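Local coordinates for Tol-Pal system protein TolB (Acinetobacter baumannii, PDB 7MX5) that probably acts, as the periplasmic part of the Tol-Pal system, in outer membrane invagination during cell division and in keeping the outer membrane intact, at residues N216-F221 / L229-M234; R252-S257 / F272-D277; D260-Y265 / N304-L309; R296-G301 / I316-R321. One frame throughout, in Å; residues are numbered along the deposited sequence.

Contact 1. Residues N216-F221 / L229-M234; sequences NGAPSF and LFTASM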
loop_
_atom_site.group_PDB
_atom_site.type_symbol
_atom_site.label_atom_id
_atom_site.label_comp_id
_atom_site.label_asym_id
_atom_site.label_seq_id
_atom_site.Cartn_x
_atom_site.Cartn_y
_atom_site.Cartn_z
ATOM N N ASN A 216 4.822 -16.823 16.505
ATOM C CA ASN A 216 5.147 -15.403 16.473
ATOM C C ASN A 216 4.243 -14.637 15.516
ATOM O O ASN A 216 3.829 -13.512 15.820
ATOM C CB ASN A 216 6.612 -15.199 16.074
ATOM C CG ASN A 216 7.576 -15.587 17.176
ATOM O OD1 ASN A 216 7.891 -16.763 17.356
ATOM N ND2 ASN A 216 8.051 -14.595 17.921
ATOM N N GLY A 217 3.928 -15.226 14.366
ATOM C CA GLY A 217 3.024 -14.607 13.419
ATOM C C GLY A 217 3.660 -14.251 12.092
ATOM O O GLY A 217 4.333 -15.083 11.475
ATOM N N ALA A 218 3.445 -13.010 11.648
ATOM C CA ALA A 218 3.949 -12.489 10.382
ATOM C C ALA A 218 3.549 -13.389 9.218
ATOM O O ALA A 218 4.415 -14.021 8.598
ATOM C CB ALA A 218 5.470 -12.331 10.430
ATOM N N PRO A 219 2.265 -13.472 8.883
ATOM C CA PRO A 219 1.851 -14.338 7.777
ATOM C C PRO A 219 2.148 -13.715 6.422
ATOM O O PRO A 219 2.246 -12.495 6.273
ATOM C CB PRO A 219 0.340 -14.498 7.989
ATOM C CG PRO A 219 -0.074 -13.331 8.815
ATOM C CD PRO A 219 1.132 -12.757 9.497
ATOM N N SER A 220 2.300 -14.587 5.429
ATOM C CA SER A 220 2.530 -14.177 4.052
ATOM C C SER A 220 2.085 -15.316 3.146
ATOM O O SER A 220 2.381 -16.481 3.423
ATOM C CB SER A 220 4.001 -13.830 3.800
ATOM O OG SER A 220 4.222 -13.506 2.438
ATOM N N PHE A 221 1.383 -14.975 2.071
ATOM C CA PHE A 221 0.700 -15.960 1.244
ATOM C C PHE A 221 1.415 -16.154 -0.086
ATOM O O PHE A 221 1.934 -15.199 -0.674
ATOM C CB PHE A 221 -0.750 -15.544 1.004
ATOM C CG PHE A 221 -1.619 -15.698 2.212
ATOM C CD1 PHE A 221 -2.084 -16.945 2.592
ATOM C CD2 PHE A 221 -1.953 -14.598 2.984
ATOM C CE1 PHE A 221 -2.877 -17.093 3.710
ATOM C CE2 PHE A 221 -2.746 -14.740 4.101
ATOM C CZ PHE A 221 -3.208 -15.990 4.466
ATOM N N LEU A 229 3.501 -18.678 4.519
ATOM C CA LEU A 229 4.644 -18.646 5.417
ATOM C C LEU A 229 4.269 -17.937 6.712
ATOM O O LEU A 229 3.412 -17.050 6.730
ATOM C CB LEU A 229 5.839 -17.941 4.772
ATOM C CG LEU A 229 6.562 -18.676 3.645
ATOM C CD1 LEU A 229 7.363 -17.693 2.811
ATOM C CD2 LEU A 229 7.459 -19.772 4.193
ATOM N N PHE A 230 4.920 -18.339 7.800
ATOM C CA PHE A 230 4.691 -17.707 9.090
ATOM C C PHE A 230 5.891 -17.963 9.987
ATOM O O PHE A 230 6.666 -18.898 9.771
ATOM C CB PHE A 230 3.399 -18.209 9.750
ATOM C CG PHE A 230 3.393 -19.683 10.053
ATOM C CD1 PHE A 230 3.158 -20.613 9.053
ATOM C CD2 PHE A 230 3.607 -20.137 11.344
ATOM C CE1 PHE A 230 3.145 -21.966 9.333
ATOM C CE2 PHE A 230 3.595 -21.490 11.631
ATOM C CZ PHE A 230 3.362 -22.405 10.625
ATOM N N THR A 231 6.036 -17.109 10.995
ATOM C CA THR A 231 7.110 -17.215 11.969
ATOM C C THR A 231 6.585 -17.843 13.253
ATOM O O THR A 231 5.477 -17.535 13.701
ATOM C CB THR A 231 7.716 -15.844 12.273
ATOM O OG1 THR A 231 7.841 -15.093 11.059
ATOM C CG2 THR A 231 9.087 -16.000 12.913
ATOM N N ALA A 232 7.390 -18.726 13.838
ATOM C CA ALA A 232 7.006 -19.410 15.063
ATOM C C ALA A 232 8.256 -19.955 15.735
ATOM O O ALA A 232 9.182 -20.409 15.059
ATOM C CB ALA A 232 6.013 -20.543 14.784
ATOM N N SER A 233 8.270 -19.909 17.062
ATOM C CA SER A 233 9.379 -20.409 17.870
ATOM C C SER A 233 8.812 -21.439 18.839
ATOM O O SER A 233 8.412 -21.087 19.951
ATOM C CB SER A 233 10.072 -19.275 18.618
ATOM O OG SER A 233 9.134 -18.330 19.101
ATOM N N MET A 234 8.774 -22.706 18.417
ATOM C CA MET A 234 8.309 -23.762 19.309
ATOM C C MET A 234 9.094 -23.735 20.614
ATOM O O MET A 234 8.517 -23.758 21.706
ATOM C CB MET A 234 8.437 -25.129 18.628
ATOM C CG MET A 234 7.109 -25.833 18.320
ATOM S SD MET A 234 5.754 -25.713 19.519
ATOM C CE MET A 234 6.538 -26.164 21.068
HETATM O O HOH W 1 6.768 -14.808 8.308
#
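The side-chain amide of N216 is met at its oxygen edge by S233. S233 OG donates to N216 OD1 at 2.7 Å, in the amide plane and on a lone pair. The S233 hydroxyl gets there by lying between the backbone N and carbonyl carbon of S233 (chi1 39°). The second flat group is the peptide carbonyl of T231. N216 N and G217 N both come to T231 O from one face of that carbonyl. N216 N stands 36° out of the plane, 3.0 Å from T231 O; G217 N is tilted less and makes the straighter bond. Two residues facing one make a classic beta bulge. It lies in the hairpin of strands 215-221 and 227-232, within a WD40-like propeller repeat. G217 has phi 116°; at its backbone angles a CB would jam against the preceding carbonyl O, which calls for glycine. T231 N answers with a bond of 2.7 Å to G217 O. The register has slipped by one where S220 and L229 exchange two backbone bonds. Just before them, P219 CA makes a CA-H...O contact of 3.3 Å with L229 O. T231 OG1 touches A218 CB at 3.7 Å. A water donates to both T231 OG1 and A218 O, while T261 O of the next blade also bonds to T231 OG1.

Contact 2. Residues R252-S257 / F272-D277; sequences RMTNDS and FIFTSD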
loop_
_atom_site.group_PDB
_atom_site.type_symbol
_atom_site.label_atom_id
_atom_site.label_comp_id
_atom_site.label_asym_id
_atom_site.label_seq_id
_atom_site.Cartn_x
_atom_site.Cartn_y
_atom_site.Cartn_z
ATOM N N ARG A 252 9.298 -26.846 8.761
ATOM C CA ARG A 252 10.139 -25.673 8.942
ATOM C C ARG A 252 11.177 -25.527 7.833
ATOM O O ARG A 252 11.478 -26.468 7.093
ATOM C CB ARG A 252 10.831 -25.729 10.302
ATOM C CG ARG A 252 11.885 -26.799 10.445
ATOM C CD ARG A 252 12.897 -26.371 11.484
ATOM N NE ARG A 252 13.825 -25.386 10.945
ATOM C CZ ARG A 252 15.072 -25.654 10.587
ATOM N NH1 ARG A 252 15.584 -26.866 10.726
ATOM N NH2 ARG A 252 15.824 -24.683 10.079
ATOM N N MET A 253 11.734 -24.316 7.736
ATOM C CA MET A 253 12.648 -23.986 6.650
ATOM C C MET A 253 13.983 -23.409 7.117
ATOM O O MET A 253 15.030 -23.997 6.830
ATOM C CB MET A 253 11.977 -23.022 5.667
ATOM C CG MET A 253 10.476 -23.214 5.532
ATOM S SD MET A 253 10.074 -24.339 4.181
ATOM C CE MET A 253 10.056 -23.201 2.805
ATOM N N THR A 254 13.981 -22.251 7.767
ATOM C CA THR A 254 15.283 -21.648 8.039
ATOM C C THR A 254 15.793 -21.163 9.392
ATOM O O THR A 254 16.335 -21.932 10.187
ATOM C CB THR A 254 15.572 -20.468 7.061
ATOM O OG1 THR A 254 14.698 -20.510 5.924
ATOM C CG2 THR A 254 17.017 -20.513 6.585
ATOM N N ASN A 255 15.610 -19.870 9.632
ATOM C CA ASN A 255 16.255 -19.208 10.758
ATOM C C ASN A 255 16.150 -19.369 12.264
ATOM O O ASN A 255 15.209 -18.924 12.892
ATOM C CB ASN A 255 16.410 -17.745 10.456
ATOM C CG ASN A 255 17.814 -17.415 10.135
ATOM O OD1 ASN A 255 18.392 -16.510 10.697
ATOM N ND2 ASN A 255 18.397 -18.201 9.275
ATOM N N ASP A 256 17.176 -19.986 12.838
ATOM C CA ASP A 256 17.255 -20.026 14.289
ATOM C C ASP A 256 18.388 -19.096 14.720
ATOM O O ASP A 256 19.422 -19.531 15.231
ATOM C CB ASP A 256 17.499 -21.479 14.742
ATOM C CG ASP A 256 17.333 -21.678 16.236
ATOM O OD1 ASP A 256 17.582 -20.732 17.010
ATOM O OD2 ASP A 256 16.964 -22.802 16.639
ATOM N N SER A 257 18.196 -17.793 14.492
ATOM C CA SER A 257 19.297 -16.836 14.537
ATOM C C SER A 257 19.263 -15.882 15.724
ATOM O O SER A 257 20.151 -15.029 15.831
ATOM C CB SER A 257 19.337 -16.020 13.240
ATOM O OG SER A 257 18.144 -15.276 13.064
ATOM N N PHE A 272 11.472 -16.883 -1.271
ATOM C CA PHE A 272 10.998 -15.888 -0.323
ATOM C C PHE A 272 12.201 -15.246 0.353
ATOM O O PHE A 272 13.288 -15.824 0.412
ATOM C CB PHE A 272 10.037 -16.490 0.721
ATOM C CG PHE A 272 10.692 -17.423 1.708
ATOM C CD1 PHE A 272 11.271 -16.937 2.872
ATOM C CD2 PHE A 272 10.692 -18.790 1.491
ATOM C CE1 PHE A 272 11.862 -17.794 3.781
ATOM C CE2 PHE A 272 11.276 -19.651 2.401
ATOM C CZ PHE A 272 11.863 -19.153 3.545
ATOM N N ILE A 273 11.994 -14.035 0.859
ATOM C CA ILE A 273 13.035 -13.300 1.560
ATOM C C ILE A 273 12.694 -13.261 3.043
ATOM O O ILE A 273 11.542 -13.437 3.452
ATOM C CB ILE A 273 13.223 -11.875 0.998
ATOM C CG1 ILE A 273 12.016 -11.000 1.338
ATOM C CG2 ILE A 273 13.450 -11.921 -0.506
ATOM C CD1 ILE A 273 12.254 -9.525 1.108
ATOM N N PHE A 274 13.720 -13.025 3.858
ATOM C CA PHE A 274 13.553 -13.045 5.305
ATOM C C PHE A 274 14.741 -12.352 5.956
ATOM O O PHE A 274 15.805 -12.198 5.351
ATOM C CB PHE A 274 13.408 -14.477 5.836
ATOM C CG PHE A 274 14.624 -15.333 5.616
ATOM C CD1 PHE A 274 14.926 -15.829 4.357
ATOM C CD2 PHE A 274 15.469 -15.636 6.670
ATOM C CE1 PHE A 274 16.043 -16.612 4.154
ATOM C CE2 PHE A 274 16.589 -16.417 6.472
ATOM C CZ PHE A 274 16.877 -16.906 5.212
ATOM N N THR A 275 14.538 -11.939 7.205
ATOM C CA THR A 275 15.580 -11.310 8.004
ATOM C C THR A 275 16.318 -12.368 8.812
ATOM O O THR A 275 15.716 -13.341 9.278
ATOM C CB THR A 275 14.978 -10.255 8.934
ATOM O OG1 THR A 275 14.321 -9.248 8.154
ATOM C CG2 THR A 275 16.055 -9.606 9.792
ATOM N N SER A 276 17.625 -12.178 8.974
ATOM C CA SER A 276 18.452 -13.190 9.609
ATOM C C SER A 276 19.610 -12.538 10.348
ATOM O O SER A 276 20.194 -11.564 9.864
ATOM C CB SER A 276 18.987 -14.174 8.568
ATOM O OG SER A 276 19.844 -15.117 9.184
ATOM N N ASP A 277 19.943 -13.089 11.517
ATOM C CA ASP A 277 21.102 -12.666 12.293
ATOM C C ASP A 277 22.217 -13.706 12.269
ATOM O O ASP A 277 23.126 -13.657 13.105
ATOM C CB ASP A 277 20.695 -12.362 13.737
ATOM C CG ASP A 277 21.633 -11.378 14.417
ATOM O OD1 ASP A 277 21.671 -10.203 13.994
ATOM O OD2 ASP A 277 22.331 -11.778 15.371
#
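T254 and N255 both meet the ring of F274, each crossing it at about a right angle. T254 CG2 lies 3.9 Å from F274 CZ. T254 OG1 sits over one face of the same ring, toward the rim. N255 comes to the edge, with ND2 3.8 Å from F274 CE2 and the amide turned 61° from the ring plane. The neighbouring ring, F272, is met in other ways. T254 OG1 is at its edge, 3.9 Å from F272 CZ, the two side chains running past each other in opposite directions. M253 crosses F272 obliquely and touches CE2 with its terminal CE at 3.8 Å. Both phenylalanine side chains leave the strand toward 252-257, and F272 and F274 share the first torsion, with CG between backbone N and carbonyl carbon (chi1 70° and 64°). Farther along, D277 N makes a straight but weak hydrogen bond to S257 OG at 3.2 Å. A bond from S276 OG to N255 OD1 is doubtful, since the oxygen is poorly placed. The contact joins successive propeller blades. The 252-257 segment follows the last strand of one, 249-252, and packs on strand 271-276 of the next. Y287 of strand 283-288 touches F272, and I240 of strand 239-244 lies against both rings.

Contact 3. Residues D260-Y265 / N304-L309; sequences DTEARY and NARGTL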
loop_
_atom_site.group_PDB
_atom_site.type_symbol
_atom_site.label_atom_id
_atom_site.label_comp_id
_atom_site.label_asym_id
_atom_site.label_seq_id
_atom_site.Cartn_x
_atom_site.Cartn_y
_atom_site.Cartn_z
ATOM N N ASP A 260 13.868 -11.810 15.890
ATOM C CA ASP A 260 12.568 -12.048 15.283
ATOM C C ASP A 260 12.638 -11.795 13.784
ATOM O O ASP A 260 13.224 -10.807 13.332
ATOM C CB ASP A 260 11.502 -11.159 15.921
ATOM C CG ASP A 260 10.227 -11.918 16.238
ATOM O OD1 ASP A 260 9.619 -12.479 15.301
ATOM O OD2 ASP A 260 9.834 -11.957 17.423
ATOM N N THR A 261 12.038 -12.697 13.011
ATOM C CA THR A 261 12.130 -12.664 11.562
ATOM C C THR A 261 10.741 -12.745 10.942
ATOM O O THR A 261 9.763 -13.120 11.593
ATOM C CB THR A 261 13.002 -13.810 11.030
ATOM O OG1 THR A 261 13.166 -13.672 9.613
ATOM C CG2 THR A 261 12.359 -15.153 11.338
ATOM N N GLU A 262 10.671 -12.372 9.665
ATOM C CA GLU A 262 9.446 -12.429 8.880
ATOM C C GLU A 262 9.793 -12.856 7.462
ATOM O O GLU A 262 10.773 -12.374 6.888
ATOM C CB GLU A 262 8.716 -11.075 8.852
ATOM C CG GLU A 262 8.582 -10.389 10.204
ATOM C CD GLU A 262 9.759 -9.485 10.517
ATOM O OE1 GLU A 262 10.658 -9.358 9.659
ATOM O OE2 GLU A 262 9.786 -8.907 11.624
ATOM N N ALA A 263 8.988 -13.754 6.902
ATOM C CA ALA A 263 9.205 -14.279 5.562
ATOM C C ALA A 263 8.172 -13.706 4.601
ATOM O O ALA A 263 6.987 -13.609 4.934
ATOM C CB ALA A 263 9.135 -15.808 5.554
ATOM N N ARG A 264 8.627 -13.325 3.408
ATOM C CA ARG A 264 7.770 -12.734 2.386
ATOM C C ARG A 264 8.072 -13.390 1.047
ATOM O O ARG A 264 9.223 -13.390 0.601
ATOM C CB ARG A 264 7.977 -11.219 2.297
ATOM C CG ARG A 264 7.773 -10.481 3.612
ATOM C CD ARG A 264 6.427 -9.779 3.641
ATOM N NE ARG A 264 6.128 -9.226 4.956
ATOM C CZ ARG A 264 5.539 -8.056 5.161
ATOM N NH1 ARG A 264 5.179 -7.277 4.153
ATOM N NH2 ARG A 264 5.305 -7.656 6.408
ATOM N N TYR A 265 7.038 -13.935 0.408
ATOM C CA TYR A 265 7.212 -14.615 -0.869
ATOM C C TYR A 265 7.665 -13.646 -1.953
ATOM O O TYR A 265 7.256 -12.482 -1.981
ATOM C CB TYR A 265 5.905 -15.273 -1.308
ATOM C CG TYR A 265 5.538 -16.541 -0.576
ATOM C CD1 TYR A 265 6.108 -17.759 -0.926
ATOM C CD2 TYR A 265 4.597 -16.528 0.442
ATOM C CE1 TYR A 265 5.765 -18.923 -0.264
ATOM C CE2 TYR A 265 4.241 -17.686 1.104
ATOM C CZ TYR A 265 4.826 -18.880 0.746
ATOM O OH TYR A 265 4.476 -20.034 1.409
ATOM N N ASN A 304 19.811 -4.457 7.924
ATOM C CA ASN A 304 18.826 -4.490 6.849
ATOM C C ASN A 304 17.807 -5.559 7.202
ATOM O O ASN A 304 18.172 -6.724 7.383
ATOM C CB ASN A 304 19.478 -4.782 5.495
ATOM C CG ASN A 304 20.487 -3.725 5.091
ATOM O OD1 ASN A 304 20.158 -2.777 4.378
ATOM N ND2 ASN A 304 21.726 -3.885 5.544
ATOM N N ALA A 305 16.541 -5.171 7.313
ATOM C CA ALA A 305 15.532 -6.092 7.819
ATOM C C ALA A 305 14.158 -5.667 7.324
ATOM O O ALA A 305 13.985 -4.587 6.754
ATOM C CB ALA A 305 15.562 -6.151 9.348
ATOM N N ARG A 306 13.180 -6.546 7.558
ATOM C CA ARG A 306 11.772 -6.277 7.264
ATOM C C ARG A 306 11.571 -5.931 5.789
ATOM O O ARG A 306 10.928 -4.940 5.438
ATOM C CB ARG A 306 11.221 -5.174 8.172
ATOM C CG ARG A 306 10.927 -5.624 9.601
ATOM C CD ARG A 306 12.179 -5.635 10.465
ATOM N NE ARG A 306 12.201 -6.762 11.391
ATOM C CZ ARG A 306 13.172 -6.998 12.264
ATOM N NH1 ARG A 306 14.221 -6.198 12.365
ATOM N NH2 ARG A 306 13.089 -8.063 13.055
ATOM N N GLY A 307 12.129 -6.769 4.919
ATOM C CA GLY A 307 12.012 -6.535 3.496
ATOM C C GLY A 307 10.694 -7.032 2.931
ATOM O O GLY A 307 10.118 -8.017 3.392
ATOM N N THR A 308 10.213 -6.324 1.911
ATOM C CA THR A 308 9.023 -6.723 1.178
ATOM C C THR A 308 9.275 -6.522 -0.310
ATOM O O THR A 308 10.081 -5.679 -0.710
ATOM C CB THR A 308 7.780 -5.937 1.625
ATOM O OG1 THR A 308 6.636 -6.381 0.884
ATOM C CG2 THR A 308 7.977 -4.446 1.406
ATOM N N LEU A 309 8.580 -7.310 -1.125
ATOM C CA LEU A 309 8.819 -7.356 -2.560
ATOM C C LEU A 309 7.811 -6.494 -3.308
ATOM O O LEU A 309 6.629 -6.452 -2.955
ATOM C CB LEU A 309 8.740 -8.795 -3.080
ATOM C CG LEU A 309 9.892 -9.745 -2.749
ATOM C CD1 LEU A 309 11.229 -9.026 -2.812
ATOM C CD2 LEU A 309 9.685 -10.390 -1.388
#
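R306 and E262 form the salt bridge that carries this contact. R306 NE donates to E262 OE2 at 3.2 Å, nearly straight, and meets the syn lone pair of that oxygen. The oxygen lies at the guanidinium edge, in its plane, while the carboxylate is turned 67° from that plane. The R306 chain bends at chi2 and chi3 to bring NE there. R306 NH2 also comes within 2.8 Å of D260 O, but the angle is too poor for a hydrogen bond. Toward the other end, side-chain carbons rest on backbone carbonyls. R264 CG rests 3.4 Å from G307 O. L309 CD2 lies 3.3 Å from Y265 O and 3.6 Å from R264 O, so one methyl group touches two backbone oxygens. The second shell steadies R306. D348 forms a further salt bridge with its NH1, so two acids share the guanidinium. T275 OG1 accepts from R306 N, and S350 OG bonds to R306 O. Strands 263-265 and 304-309 run nearly parallel, 9° apart, with axes 6.9 Å from each other. No backbone bond joins them. Each is the first strand of its blade, the innermost place in a beta-propeller. Strand 271-276 pairs with 263-265 in its own sheet, and its I273 packs on L309 of the next blade.

Contact 4. Residues R296-G301 / I316-R321; sequences RLTFKG and IALVHR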
loop_
_atom_site.group_PDB
_atom_site.type_symbol
_atom_site.label_atom_id
_atom_site.label_comp_id
_atom_site.label_asym_id
_atom_site.label_seq_id
_atom_site.Cartn_x
_atom_site.Cartn_y
_atom_site.Cartn_z
ATOM N N ARG A 296 22.443 -14.198 0.674
ATOM C CA ARG A 296 22.322 -12.847 1.199
ATOM C C ARG A 296 22.037 -11.863 0.073
ATOM O O ARG A 296 22.665 -11.912 -0.990
ATOM C CB ARG A 296 23.596 -12.439 1.938
ATOM C CG ARG A 296 23.478 -11.117 2.676
ATOM C CD ARG A 296 24.659 -10.884 3.603
ATOM N NE ARG A 296 24.790 -9.477 3.962
ATOM C CZ ARG A 296 25.823 -8.964 4.616
ATOM N NH1 ARG A 296 26.842 -9.716 4.998
ATOM N NH2 ARG A 296 25.832 -7.664 4.896
ATOM N N LEU A 297 21.086 -10.965 0.311
ATOM C CA LEU A 297 20.695 -9.953 -0.663
ATOM C C LEU A 297 21.198 -8.561 -0.323
ATOM O O LEU A 297 21.560 -7.805 -1.227
ATOM C CB LEU A 297 19.168 -9.913 -0.799
ATOM C CG LEU A 297 18.509 -11.124 -1.462
ATOM C CD1 LEU A 297 16.994 -10.976 -1.459
ATOM C CD2 LEU A 297 19.032 -11.308 -2.879
ATOM N N THR A 298 21.232 -8.201 0.956
ATOM C CA THR A 298 21.628 -6.868 1.388
ATOM C C THR A 298 23.040 -6.906 1.957
ATOM O O THR A 298 23.335 -7.711 2.847
ATOM C CB THR A 298 20.654 -6.322 2.433
ATOM O OG1 THR A 298 20.503 -7.275 3.494
ATOM C CG2 THR A 298 19.295 -6.054 1.804
ATOM N N PHE A 299 23.906 -6.032 1.444
ATOM C CA PHE A 299 25.291 -5.963 1.879
ATOM C C PHE A 299 25.695 -4.604 2.430
ATOM O O PHE A 299 26.768 -4.499 3.036
ATOM C CB PHE A 299 26.235 -6.328 0.721
ATOM C CG PHE A 299 26.006 -7.704 0.165
ATOM C CD1 PHE A 299 26.586 -8.812 0.759
ATOM C CD2 PHE A 299 25.207 -7.890 -0.952
ATOM C CE1 PHE A 299 26.377 -10.080 0.249
ATOM C CE2 PHE A 299 24.994 -9.154 -1.466
ATOM C CZ PHE A 299 25.580 -10.250 -0.865
ATOM N N LYS A 300 24.881 -3.569 2.244
ATOM C CA LYS A 300 25.212 -2.229 2.710
ATOM C C LYS A 300 24.717 -2.034 4.136
ATOM O O LYS A 300 23.567 -2.355 4.451
ATOM C CB LYS A 300 24.600 -1.173 1.789
ATOM C CG LYS A 300 25.093 -1.236 0.354
ATOM C CD LYS A 300 25.043 0.131 -0.309
ATOM C CE LYS A 300 25.425 0.046 -1.778
ATOM N NZ LYS A 300 24.460 0.773 -2.649
ATOM N N GLY A 301 25.590 -1.513 4.995
ATOM C CA GLY A 301 25.209 -1.177 6.350
ATOM C C GLY A 301 25.266 -2.356 7.303
ATOM O O GLY A 301 25.543 -3.499 6.935
ATOM N N ILE A 316 12.903 -3.971 -3.520
ATOM C CA ILE A 316 12.735 -4.404 -2.139
ATOM C C ILE A 316 12.603 -3.165 -1.266
ATOM O O ILE A 316 13.504 -2.319 -1.246
ATOM C CB ILE A 316 13.911 -5.269 -1.652
ATOM C CG1 ILE A 316 13.907 -6.633 -2.342
ATOM C CG2 ILE A 316 13.856 -5.438 -0.139
ATOM C CD1 ILE A 316 15.106 -7.493 -1.990
ATOM N N ALA A 317 11.488 -3.056 -0.550
ATOM C CA ALA A 317 11.322 -2.048 0.488
ATOM C C ALA A 317 11.686 -2.672 1.826
ATOM O O ALA A 317 11.165 -3.734 2.182
ATOM C CB ALA A 317 9.891 -1.507 0.518
ATOM N N LEU A 318 12.580 -2.018 2.563
ATOM C CA LEU A 318 13.131 -2.609 3.773
ATOM C C LEU A 318 13.393 -1.521 4.803
ATOM O O LEU A 318 13.242 -0.327 4.536
ATOM C CB LEU A 318 14.421 -3.380 3.478
ATOM C CG LEU A 318 15.619 -2.541 3.019
ATOM C CD1 LEU A 318 16.917 -3.133 3.536
ATOM C CD2 LEU A 318 15.656 -2.419 1.501
ATOM N N VAL A 319 13.789 -1.958 5.995
ATOM C CA VAL A 319 14.228 -1.069 7.063
ATOM C C VAL A 319 15.749 -1.105 7.095
ATOM O O VAL A 319 16.350 -2.169 7.287
ATOM C CB VAL A 319 13.630 -1.478 8.418
ATOM C CG1 VAL A 319 14.409 -0.838 9.560
ATOM C CG2 VAL A 319 12.166 -1.086 8.486
ATOM N N HIS A 320 16.370 0.055 6.899
ATOM C CA HIS A 320 17.816 0.170 6.783
ATOM C C HIS A 320 18.336 1.074 7.890
ATOM O O HIS A 320 17.774 2.146 8.137
ATOM C CB HIS A 320 18.203 0.723 5.409
ATOM C CG HIS A 320 19.679 0.774 5.165
ATOM N ND1 HIS A 320 20.396 -0.315 4.718
ATOM C CD2 HIS A 320 20.570 1.785 5.295
ATOM C CE1 HIS A 320 21.667 0.022 4.589
ATOM N NE2 HIS A 320 21.799 1.291 4.934
ATOM N N ARG A 321 19.405 0.641 8.556
ATOM C CA ARG A 321 19.981 1.374 9.682
ATOM C C ARG A 321 21.490 1.476 9.519
ATOM O O ARG A 321 22.231 0.559 9.899
ATOM C CB ARG A 321 19.633 0.707 11.012
ATOM C CG ARG A 321 19.110 1.656 12.067
ATOM C CD ARG A 321 20.009 1.698 13.291
ATOM N NE ARG A 321 20.068 0.413 13.976
ATOM C CZ ARG A 321 19.667 0.213 15.225
ATOM N NH1 ARG A 321 19.154 1.192 15.952
ATOM N NH2 ARG A 321 19.783 -1.001 15.755
#
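L297, T298 and K300 meet I316, L318 and H320 in a mainly apolar packing contact between successive blades of the propeller. One side is the loop that leaves strand 294-296, the last of its blade. The other is strand 315-320, the second of the next blade. No hydrogen bond joins the two segments. The closest apolar touch is L297 CD1 on I316 CD1 at 4.0 Å, with the side chains crossing at about a right angle. T298 and L318 reach toward each other tip to tip, T298 CG2 lying 4.1 Å from L318 CD1. T298 turns its methyl this way because CG2 lies anti to the carbonyl carbon; its hydroxyl bonds instead to I284 N and Q283 OE1. At the far end, K300 O lies at the edge of the H320 imidazole, 3.0 Å from CE1 and near the ring plane. H320 CG is anti to the backbone N (chi1 -175°), which places the ring beside K300 O. N304 ties this end together, since its OD1 bonds to H320 ND1 and its ND2 to K300 O. G301 CA, at a positive phi of 84°, lies 4.1 Å from H320 CE1. Within the loop, R296 NE bonds back to T298 O. Strand 283-288 flanks the contact through I284, which touches L318, and strand 328-333 does so through A330, which touches L318 and H320.

Overall arrangement
From the N terminus, contact 1 comes first and is complete before the others begin: it closes the short hairpin within one blade. Contact 2 then opens at 252-257, leaving that blade. Contact 3 opens at 260-265, before contact 2 closes at 272-277, so the two cross. Contact 4 opens at 296-301, before contact 3 closes at 304-309, and ends at 316-321; these two cross as well. Contacts 2 and 4 take equivalent places in successive blades, each packing an outgoing loop on the second strand of the next. Contact 3 joins first strands near the propeller axis. Contact 1 touches contacts 2 and 3, and contacts 3 and 4 reach the following blade, so three successive blades are linked.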